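Local coordinates for protein endo-beta-1,4-glucanase (cellulase B) (Bacillus halodurans, PDB 4V2X) that probably hydrolyses beta-1,4-linked glucans as a three-module family 5 glycoside hydrolase carrying Ig-like and carbohydrate-binding (CBM46) modules beside its catalytic barrel, at residues I451-V463 and D472-V484. Residues are numbered along the deposited sequence; the frame is centred on the assembly and turned at random.
Sequences IASSGTLGTNGMV and DWHFRVNTYRTPV
H474 meets M462 near the start of strand 473-480: in one of its two modelled conformers the M462 side chain runs out extended, CG anti to the backbone N (chi1 -169°), and brings SD 3.5 Å from H474 ND1, oblique to the imidazole. That nitrogen also has a weak hydrogen bond to T464. F475 then pairs with V463 through two backbone hydrogen bonds, and the V463 carbonyl oxygen lies at the edge of the phenyl ring. On the other face of the sheet R476, also modelled in two conformers, in one of them reaches along the sheet toward T459, which is paired with N478; its guanidinium lies with one face over T459 CG2, and NH2 gives OG1 only a weak bond, bent to 123°.

V477 sits at a classic beta bulge. Its O takes the N460 amide at 2.7 Å while its N donates to G461 O at 2.9 Å, so two residues of strand 458-463 face one. G461 has no side chain, and I451 CG2 lies where a CB would point. The valine spreads its methyls: CG1, anti to the backbone N (chi1 176°), lies 4.1 Å from A452 CB, and CG2 turns to V463 CG2. The I451 side chain crosses that of V477 at about a right angle, with CG2 4.0 Å from V477 CB, tying helix 445-452 to this hairpin of the Ig-like module.

At T479 the hydroxyl donates to N460 OD1 (2.6 Å) and accepts from a water that also donates to A452 O. N460 ND2 in turn donates to T456 O, 2.8 Å away and in the plane of the N460 amide. Farther on, L457 CD2 packs on R481 CG at 3.4 Å. With both ends of its amide engaged, N460 is fixed in rotation, and the bulge, the loop after the helix and T479 are stitched into one polar network beside the apolar cluster around V477.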
ATOM      1  N   ILE A 451      13.081  62.184  14.591  1.00 22.12           N
ATOM      2  CA  ILE A 451      13.109  61.437  13.340  1.00 22.07           C
ATOM      3  C   ILE A 451      12.133  62.014  12.322  1.00 22.48           C
ATOM      4  O   ILE A 451      12.460  62.119  11.142  1.00 22.54           O
ATOM      5  CB  ILE A 451      12.766  59.944  13.570  1.00 21.06           C
ATOM      6  CG1 ILE A 451      13.850  59.277  14.418  1.00 20.48           C
ATOM      7  CG2 ILE A 451      12.603  59.212  12.240  1.00 21.03           C
ATOM      8  CD1 ILE A 451      13.466  57.918  14.973  1.00 20.30           C
ATOM      9  N   ALA A 452      10.943  62.397  12.787  1.00 24.13           N
ATOM     10  CA  ALA A 452       9.814  62.676  11.900  1.00 27.36           C
ATOM     11  C   ALA A 452       9.090  64.014  12.119  1.00 30.44           C
ATOM     12  O   ALA A 452       7.933  64.137  11.728  1.00 32.29           O
ATOM     13  CB  ALA A 452       8.812  61.541  12.026  1.00 27.81           C
ATOM     14  N   SER A 453       9.737  65.016  12.721  1.00 37.57           N
ATOM     15  CA  SER A 453       9.066  66.321  12.927  1.00 40.23           C
ATOM     16  C   SER A 453       8.774  67.041  11.605  1.00 42.23           C
ATOM     17  O   SER A 453       7.838  67.841  11.528  1.00 42.58           O
ATOM     18  CB  SER A 453       9.874  67.245  13.845  1.00 41.09           C
ATOM     19  OG  SER A 453      11.236  67.296  13.455  1.00 43.46           O
ATOM     20  N   SER A 454       9.573  66.754  10.574  1.00 41.75           N
ATOM     21  CA  SER A 454       9.377  67.336   9.241  1.00 42.41           C
ATOM     22  C   SER A 454       7.992  67.043   8.651  1.00 41.58           C
ATOM     23  O   SER A 454       7.480  67.818   7.839  1.00 39.39           O
ATOM     24  CB  SER A 454      10.453  66.834   8.273  1.00 43.56           C
ATOM     25  OG  SER A 454      10.226  65.480   7.917  1.00 45.14           O
ATOM     26  N   GLY A 455       7.400  65.914   9.041  1.00 39.15           N
ATOM     27  CA  GLY A 455       6.080  65.526   8.549  1.00 37.69           C
ATOM     28  C   GLY A 455       6.042  65.147   7.078  1.00 36.77           C
ATOM     29  O   GLY A 455       4.961  65.084   6.483  1.00 38.50           O
ATOM     30  N   THR A 456       7.211  64.903   6.483  1.00 31.60           N
ATOM     31  CA  THR A 456       7.298  64.378   5.127  1.00 29.75           C
ATOM     32  C   THR A 456       6.618  63.016   5.139  1.00 24.70           C
ATOM     33  O   THR A 456       6.844  62.235   6.051  1.00 23.21           O
ATOM     34  CB  THR A 456       8.765  64.202   4.697  1.00 32.81           C
ATOM     35  OG1 THR A 456       9.457  65.451   4.840  1.00 38.08           O
ATOM     36  CG2 THR A 456       8.863  63.725   3.256  1.00 34.06           C
ATOM     37  N   LEU A 457       5.786  62.732   4.140  1.00 22.90           N
ATOM     38  CA  LEU A 457       5.011  61.486   4.140  1.00 21.25           C
ATOM     39  C   LEU A 457       5.888  60.306   3.745  1.00 22.08           C
ATOM     40  O   LEU A 457       6.796  60.449   2.927  1.00 23.09           O
ATOM     41  CB  LEU A 457       3.811  61.593   3.198  1.00 21.47           C
ATOM     42  CG  LEU A 457       2.835  62.725   3.530  1.00 21.88           C
ATOM     43  CD1 LEU A 457       1.670  62.740   2.548  1.00 22.35           C
ATOM     44  CD2 LEU A 457       2.330  62.617   4.960  1.00 22.32           C
ATOM     45  N   GLY A 458       5.610  59.150   4.343  1.00 19.47           N
ATOM     46  CA  GLY A 458       6.370  57.936   4.089  1.00 18.50           C
ATOM     47  C   GLY A 458       7.374  57.710   5.198  1.00 17.72           C
ATOM     48  O   GLY A 458       7.247  58.269   6.297  1.00 15.29           O
ATOM     49  N   THR A 459       8.388  56.907   4.908  1.00 18.64           N
ATOM     50  CA  THR A 459       9.354  56.508   5.925  1.00 18.95           C
ATOM     51  C   THR A 459      10.351  57.627   6.197  1.00 18.89           C
ATOM     52  O   THR A 459      11.103  58.020   5.307  1.00 23.74           O
ATOM     53  CB  THR A 459      10.100  55.224   5.512  1.00 19.91           C
ATOM     54  OG1 THR A 459       9.149  54.174   5.277  1.00 20.49           O
ATOM     55  CG2 THR A 459      11.071  54.792   6.609  1.00 20.00           C
ATOM     56  N   ASN A 460      10.355  58.118   7.437  1.00 18.45           N
ATOM     57  CA  ASN A 460      11.213  59.227   7.862  1.00 19.02           C
ATOM     58  C   ASN A 460      12.555  58.744   8.382  1.00 18.44           C
ATOM     59  O   ASN A 460      13.560  59.433   8.258  1.00 18.07           O
ATOM     60  CB  ASN A 460      10.541  60.034   8.982  1.00 20.49           C
ATOM     61  CG  ASN A 460       9.134  60.470   8.632  1.00 22.81           C
ATOM     62  OD1 ASN A 460       8.165  60.059   9.282  1.00 24.64           O
ATOM     63  ND2 ASN A 460       9.009  61.293   7.596  1.00 23.39           N
ATOM     64  N   GLY A 461      12.562  57.562   8.982  1.00 17.03           N
ATOM     65  CA  GLY A 461      13.760  57.043   9.612  1.00 17.27           C
ATOM     66  C   GLY A 461      13.463  55.725  10.274  1.00 16.13           C
ATOM     67  O   GLY A 461      12.435  55.103   9.994  1.00 14.56           O
ATOM     68  N   MET A 462      14.347  55.307  11.173  1.00 16.36           N
ATOM     69  CA  MET A 462      14.265  53.982  11.776  0.50 16.64           C
ATOM     70  C   MET A 462      14.633  54.005  13.250  1.00 15.90           C
ATOM     71  O   MET A 462      15.542  54.729  13.646  1.00 16.09           O
ATOM     72  CB  MET A 462      15.214  53.041  11.046  0.50 17.77           C
ATOM     73  CG  MET A 462      15.044  51.575  11.395  0.50 19.07           C
ATOM     74  SD  MET A 462      16.158  50.579  10.395  0.50 21.83           S
ATOM     75  CE  MET A 462      15.970  51.402   8.815  0.50 21.85           C
ATOM     76  N   VAL A 463      13.919  53.209  14.046  1.00 14.32           N
ATOM     77  CA  VAL A 463      14.304  52.918  15.418  1.00 13.89           C
ATOM     78  C   VAL A 463      14.704  51.443  15.404  1.00 14.14           C
ATOM     79  O   VAL A 463      13.906  50.587  15.022  1.00 14.56           O
ATOM     80  CB  VAL A 463      13.160  53.160  16.415  1.00 14.67           C
ATOM     81  CG1 VAL A 463      13.539  52.635  17.788  1.00 14.98           C
ATOM     82  CG2 VAL A 463      12.828  54.648  16.478  1.00 14.69           C
ATOM     83  N   ASP A 472      18.924  42.228  14.925  1.00 12.55           N
ATOM     84  CA  ASP A 472      18.276  43.479  15.313  1.00 12.91           C
ATOM     85  C   ASP A 472      16.874  43.502  14.707  1.00 13.02           C
ATOM     86  O   ASP A 472      16.672  42.956  13.619  1.00 13.20           O
ATOM     87  CB  ASP A 472      19.038  44.683  14.759  1.00 13.19           C
ATOM     88  CG  ASP A 472      20.388  44.906  15.420  1.00 14.97           C
ATOM     89  OD1 ASP A 472      20.673  44.341  16.498  1.00 14.44           O
ATOM     90  OD2 ASP A 472      21.180  45.675  14.837  1.00 16.74           O
ATOM     91  N   TRP A 473      15.927  44.144  15.391  1.00 11.46           N
ATOM     92  CA  TRP A 473      14.592  44.393  14.840  1.00 11.75           C
ATOM     93  C   TRP A 473      14.473  45.868  14.459  1.00 12.54           C
ATOM     94  O   TRP A 473      14.818  46.753  15.247  1.00 12.44           O
ATOM     95  CB  TRP A 473      13.505  44.012  15.847  1.00 11.79           C
ATOM     96  CG  TRP A 473      12.112  44.123  15.296  1.00 12.16           C
ATOM     97  CD1 TRP A 473      11.246  45.163  15.466  1.00 12.36           C
ATOM     98  CD2 TRP A 473      11.431  43.161  14.476  1.00 11.66           C
ATOM     99  NE1 TRP A 473      10.069  44.914  14.803  1.00 11.96           N
ATOM    100  CE2 TRP A 473      10.151  43.688  14.196  1.00 11.70           C
ATOM    101  CE3 TRP A 473      11.776  41.904  13.956  1.00 12.08           C
ATOM    102  CZ2 TRP A 473       9.218  43.006  13.412  1.00 12.16           C
ATOM    103  CZ3 TRP A 473      10.846  41.224  13.179  1.00 12.87           C
ATOM    104  CH2 TRP A 473       9.578  41.778  12.917  1.00 12.22           C
ATOM    105  N   HIS A 474      13.975  46.132  13.257  1.00 13.12           N
ATOM    106  CA  HIS A 474      13.946  47.491  12.718  1.00 14.29           C
ATOM    107  C   HIS A 474      12.529  48.023  12.612  1.00 14.78           C
ATOM    108  O   HIS A 474      11.713  47.442  11.911  1.00 17.79           O
ATOM    109  CB  HIS A 474      14.580  47.498  11.333  1.00 15.73           C
ATOM    110  CG  HIS A 474      15.906  46.818  11.283  1.00 17.84           C
ATOM    111  ND1 HIS A 474      17.070  47.436  11.683  1.00 20.32           N
ATOM    112  CD2 HIS A 474      16.256  45.574  10.887  1.00 18.86           C
ATOM    113  CE1 HIS A 474      18.081  46.602  11.529  1.00 19.46           C
ATOM    114  NE2 HIS A 474      17.614  45.463  11.055  1.00 22.06           N
ATOM    115  N   PHE A 475      12.243  49.112  13.322  1.00 13.22           N
ATOM    116  CA  PHE A 475      10.965  49.802  13.212  1.00 13.17           C
ATOM    117  C   PHE A 475      11.083  50.965  12.241  1.00 13.91           C
ATOM    118  O   PHE A 475      11.806  51.933  12.509  1.00 14.23           O
ATOM    119  CB  PHE A 475      10.517  50.371  14.561  1.00 13.28           C
ATOM    120  CG  PHE A 475      10.277  49.338  15.621  1.00 12.60           C
ATOM    121  CD1 PHE A 475       9.077  48.631  15.667  1.00 12.68           C
ATOM    122  CD2 PHE A 475      11.225  49.105  16.607  1.00 12.73           C
ATOM    123  CE1 PHE A 475       8.854  47.685  16.650  1.00 12.32           C
ATOM    124  CE2 PHE A 475      11.003  48.167  17.594  1.00 12.58           C
ATOM    125  CZ  PHE A 475       9.816  47.452  17.611  1.00 12.70           C
ATOM    126  N   ARG A 476      10.359  50.879  11.132  1.00 13.92           N
ATOM    127  CA  ARG A 476      10.311  51.974  10.173  0.50 14.60           C
ATOM    128  C   ARG A 476       9.362  53.025  10.728  1.00 15.13           C
ATOM    129  O   ARG A 476       8.212  52.715  11.067  1.00 13.93           O
ATOM    130  CB  ARG A 476       9.833  51.477   8.810  0.50 15.47           C
ATOM    131  CG  ARG A 476      10.763  50.446   8.193  0.50 16.18           C
ATOM    132  CD  ARG A 476      10.145  49.786   6.971  0.50 17.31           C
ATOM    133  NE  ARG A 476      10.075  50.713   5.851  0.50 18.60           N
ATOM    134  CZ  ARG A 476      11.112  51.024   5.081  0.50 19.56           C
ATOM    135  NH1 ARG A 476      12.291  50.473   5.315  0.50 19.89           N
ATOM    136  NH2 ARG A 476      10.969  51.885   4.084  0.50 21.16           N
ATOM    137  N   VAL A 477       9.844  54.262  10.854  1.00 14.33           N
ATOM    138  CA  VAL A 477       9.034  55.347  11.386  1.00 14.71           C
ATOM    139  C   VAL A 477       8.422  56.090  10.203  1.00 15.12           C
ATOM    140  O   VAL A 477       9.143  56.691   9.406  1.00 14.73           O
ATOM    141  CB  VAL A 477       9.858  56.300  12.279  1.00 14.77           C
ATOM    142  CG1 VAL A 477       9.004  57.474  12.746  1.00 15.37           C
ATOM    143  CG2 VAL A 477      10.437  55.541  13.465  1.00 14.84           C
ATOM    144  N   ASN A 478       7.096  56.014  10.093  1.00 14.63           N
ATOM    145  CA  ASN A 478       6.358  56.468   8.917  1.00 15.78           C
ATOM    146  C   ASN A 478       5.362  57.556   9.257  1.00 15.47           C
ATOM    147  O   ASN A 478       4.570  57.401  10.183  1.00 15.84           O
ATOM    148  CB  ASN A 478       5.585  55.298   8.301  1.00 16.78           C
ATOM    149  CG  ASN A 478       6.487  54.146   7.901  1.00 19.58           C
ATOM    150  OD1 ASN A 478       7.637  54.347   7.520  1.00 20.36           O
ATOM    151  ND2 ASN A 478       5.970  52.920   8.001  1.00 22.50           N
ATOM    152  N   THR A 479       5.392  58.651   8.504  1.00 15.06           N
ATOM    153  CA  THR A 479       4.368  59.673   8.630  1.00 15.46           C
ATOM    154  C   THR A 479       3.323  59.449   7.549  1.00 14.95           C
ATOM    155  O   THR A 479       3.668  59.211   6.393  1.00 15.12           O
ATOM    156  CB  THR A 479       4.965  61.082   8.494  1.00 16.02           C
ATOM    157  OG1 THR A 479       5.928  61.284   9.537  1.00 17.29           O
ATOM    158  CG2 THR A 479       3.882  62.136   8.596  1.00 16.49           C
ATOM    159  N   TYR A 480       2.050  59.518   7.934  1.00 14.73           N
ATOM    160  CA  TYR A 480       0.954  59.287   6.998  1.00 16.35           C
ATOM    161  C   TYR A 480      -0.180  60.299   7.169  1.00 18.15           C
ATOM    162  O   TYR A 480      -0.319  60.942   8.217  1.00 16.78           O
ATOM    163  CB  TYR A 480       0.403  57.866   7.167  1.00 16.09           C
ATOM    164  CG  TYR A 480      -0.476  57.683   8.394  1.00 15.22           C
ATOM    165  CD1 TYR A 480       0.084  57.544   9.660  1.00 14.80           C
ATOM    166  CD2 TYR A 480      -1.861  57.674   8.290  1.00 15.68           C
ATOM    167  CE1 TYR A 480      -0.711  57.388  10.781  1.00 15.49           C
ATOM    168  CE2 TYR A 480      -2.662  57.515   9.407  1.00 16.56           C
ATOM    169  CZ  TYR A 480      -2.077  57.367  10.652  1.00 16.84           C
ATOM    170  OH  TYR A 480      -2.861  57.214  11.777  1.00 18.60           O
ATOM    171  N   ARG A 481      -0.971  60.439   6.101  1.00 20.32           N
ATOM    172  CA  ARG A 481      -2.286  61.077   6.154  1.00 23.59           C
ATOM    173  C   ARG A 481      -3.291  60.092   5.581  1.00 23.51           C
ATOM    174  O   ARG A 481      -2.916  59.102   4.955  1.00 23.16           O
ATOM    175  CB  ARG A 481      -2.351  62.336   5.300  1.00 26.96           C
ATOM    176  CG  ARG A 481      -1.063  63.112   5.182  1.00 31.55           C
ATOM    177  CD  ARG A 481      -1.231  64.255   4.201  1.00 32.98           C
ATOM    178  NE  ARG A 481      -2.322  65.141   4.606  1.00 35.00           N
ATOM    179  CZ  ARG A 481      -3.328  65.533   3.825  1.00 34.79           C
ATOM    180  NH1 ARG A 481      -3.405  65.148   2.556  1.00 37.29           N
ATOM    181  NH2 ARG A 481      -4.259  66.339   4.316  1.00 36.24           N
ATOM    182  N   THR A 482      -4.572  60.383   5.758  1.00 25.01           N
ATOM    183  CA  THR A 482      -5.606  59.540   5.177  1.00 26.48           C
ATOM    184  C   THR A 482      -5.334  59.396   3.676  1.00 23.41           C
ATOM    185  O   THR A 482      -5.138  60.401   2.983  1.00 22.08           O
ATOM    186  CB  THR A 482      -7.015  60.112   5.431  1.00 28.78           C
ATOM    187  OG1 THR A 482      -7.318  60.004   6.827  1.00 31.56           O
ATOM    188  CG2 THR A 482      -8.075  59.349   4.636  1.00 29.31           C
ATOM    189  N   PRO A 483      -5.283  58.147   3.180  1.00 23.40           N
ATOM    190  CA  PRO A 483      -5.106  57.955   1.745  1.00 22.01           C
ATOM    191  C   PRO A 483      -6.383  58.323   1.011  1.00 21.56           C
ATOM    192  O   PRO A 483      -7.470  58.220   1.578  1.00 20.67           O
ATOM    193  CB  PRO A 483      -4.801  56.461   1.602  1.00 23.19           C
ATOM    194  CG  PRO A 483      -5.029  55.843   2.936  1.00 23.77           C
ATOM    195  CD  PRO A 483      -5.552  56.878   3.878  1.00 23.38           C
ATOM    196  N   VAL A 484      -6.238  58.766  -0.233  1.00 21.24           N
ATOM    197  CA  VAL A 484      -7.357  59.260  -1.010  1.00 21.81           C
ATOM    198  C   VAL A 484      -7.369  58.529  -2.338  1.00 20.50           C
ATOM    199  O   VAL A 484      -6.352  58.475  -3.024  1.00 21.62           O
ATOM    200  CB  VAL A 484      -7.251  60.782  -1.259  1.00 22.74           C
ATOM    201  CG1 VAL A 484      -8.479  61.289  -2.002  1.00 23.15           C
ATOM    202  CG2 VAL A 484      -7.082  61.530   0.055  1.00 23.42           C
TER
HETATM  203  O   HOH W   1       5.310  63.185  11.400  1.00 32.04           O